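Local atomic coordinates of 24-sterol C-methyltransferase (Haloferax volcanii, PDB entry 6F5Z), a protein that is a putative S-adenosylmethionine-dependent methyltransferase that forms a complex with the activator protein Trm112 and binds S-adenosylhomocysteine, although its substrate remains uncertain. Residues B[170-173]-B[178-181]. Numbering follows the deposited sequence.
Sequences EAFR and HVAE
Val179 drives one methyl between Phe172 and Arg173, two successive residues of helix 165-174, where that helix turns back into strand 178-185, an outermost strand, within this chain, of the seven-stranded Rossmann-like methyltransferase sheet. The pairing illustrates how a short helix-strand connection in this fold packs its helix against the strand that follows.

The apolar part centres on Val179 CG2, which lies 3.7 Å from Phe172 CB and approaches the phenyl ring obliquely. With CG1 anti to the backbone N (chi1 177°), CG2 is the branch left beside that N, and it is CG2 that meets the helix. The ring of Phe172 meets that of Phe136, and the side chain also touches Leu123 of helix 119-129 and Thr221 of strand 218-224, so the contact continues the hydrophobic layer on this side of the sheet.

Arg173 supplies the flank. Its chain, extended from CG to NE, crosses the valine side chain at about a right angle; CG is 4.0 Å from Val179 CG2, and the same methyl sits over one face of the guanidinium, 3.9 Å above its plane and displaced toward the rim. The far end of the arginine reaches the second subunit, another copy of this protein, where NH2 forms a salt bridge with Glu37; Pro35 of that subunit also packs on Val179.

The polar link is a single water at the edge of the guanidinium, in its plane. It accepts hydrogen bonds from both segments, at 2.8 Å from Arg173 NE and 2.9 Å from the backbone N of Val179.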
loop_
_atom_site.group_PDB
_atom_site.type_symbol
_atom_site.label_atom_id
_atom_site.label_comp_id
_atom_site.label_asym_id
_atom_site.label_seq_id
_atom_site.Cartn_x
_atom_site.Cartn_y
_atom_site.Cartn_z
ATOM N N GLU B 170 11.572 -2.946 9.371
ATOM C CA GLU B 170 11.860 -2.957 10.796
ATOM C C GLU B 170 11.974 -1.541 11.339
ATOM O O GLU B 170 11.445 -1.252 12.410
ATOM C CB GLU B 170 13.166 -3.729 11.058
ATOM C CG GLU B 170 13.087 -5.217 10.716
ATOM C CD GLU B 170 14.408 -5.947 10.484
ATOM O OE1 GLU B 170 15.485 -5.347 10.700
ATOM O OE2 GLU B 170 14.363 -7.128 10.071
ATOM N N ALA B 171 12.654 -0.632 10.597
ATOM C CA ALA B 171 12.827 0.743 11.087
ATOM C C ALA B 171 11.468 1.447 11.144
ATOM O O ALA B 171 11.231 2.242 12.055
ATOM C CB ALA B 171 13.745 1.509 10.147
ATOM N N PHE B 172 10.587 1.217 10.148
ATOM C CA PHE B 172 9.276 1.861 10.186
ATOM C C PHE B 172 8.523 1.409 11.436
ATOM O O PHE B 172 8.013 2.249 12.162
ATOM C CB PHE B 172 8.461 1.442 8.959
ATOM C CG PHE B 172 8.630 2.333 7.746
ATOM C CD1 PHE B 172 9.885 2.801 7.379
ATOM C CD2 PHE B 172 7.551 2.613 6.924
ATOM C CE1 PHE B 172 10.056 3.577 6.207
ATOM C CE2 PHE B 172 7.708 3.432 5.795
ATOM C CZ PHE B 172 8.955 3.879 5.430
ATOM N N ARG B 173 8.548 0.104 11.713
ATOM C CA ARG B 173 7.826 -0.394 12.900
ATOM C C ARG B 173 8.466 0.161 14.171
ATOM O O ARG B 173 7.737 0.512 15.099
ATOM C CB ARG B 173 7.807 -1.923 12.924
ATOM C CG ARG B 173 7.054 -2.504 11.729
ATOM C CD ARG B 173 6.771 -3.994 11.846
ATOM N NE ARG B 173 6.183 -4.517 10.600
ATOM C CZ ARG B 173 6.825 -5.283 9.719
ATOM N NH1 ARG B 173 8.089 -5.638 9.931
ATOM N NH2 ARG B 173 6.206 -5.708 8.628
ATOM N N HIS B 178 2.963 1.602 10.969
ATOM C CA HIS B 178 2.588 0.257 10.511
ATOM C C HIS B 178 3.008 0.146 9.053
ATOM O O HIS B 178 2.759 1.069 8.290
ATOM C CB HIS B 178 1.068 0.093 10.525
ATOM C CG HIS B 178 0.457 0.242 11.879
ATOM N ND1 HIS B 178 -0.603 1.110 12.097
ATOM C CD2 HIS B 178 0.772 -0.381 13.034
ATOM C CE1 HIS B 178 -0.917 0.968 13.377
ATOM N NE2 HIS B 178 -0.113 0.089 13.983
ATOM N N VAL B 179 3.608 -0.976 8.655
ATOM C CA VAL B 179 4.010 -1.130 7.239
ATOM C C VAL B 179 2.810 -1.669 6.470
ATOM O O VAL B 179 2.320 -2.772 6.766
ATOM C CB VAL B 179 5.244 -2.047 7.100
ATOM C CG1 VAL B 179 5.614 -2.278 5.640
ATOM C CG2 VAL B 179 6.438 -1.479 7.861
ATOM N N ALA B 180 2.372 -0.905 5.462
ATOM C CA ALA B 180 1.194 -1.309 4.678
ATOM C C ALA B 180 1.512 -1.979 3.362
ATOM O O ALA B 180 0.666 -2.703 2.825
ATOM C CB ALA B 180 0.304 -0.101 4.413
ATOM N N GLU B 181 2.704 -1.692 2.818
ATOM C CA GLU B 181 3.065 -2.171 1.511
ATOM C C GLU B 181 4.551 -2.002 1.357
ATOM O O GLU B 181 5.128 -1.051 1.908
ATOM C CB GLU B 181 2.361 -1.266 0.463
ATOM C CG GLU B 181 2.434 -1.804 -0.941
ATOM C CD GLU B 181 3.286 -1.005 -1.905
ATOM O OE1 GLU B 181 4.504 -1.276 -1.989
ATOM O OE2 GLU B 181 2.728 -0.146 -2.621
HETATM O O HOH W 1 3.623 -3.302 10.390
#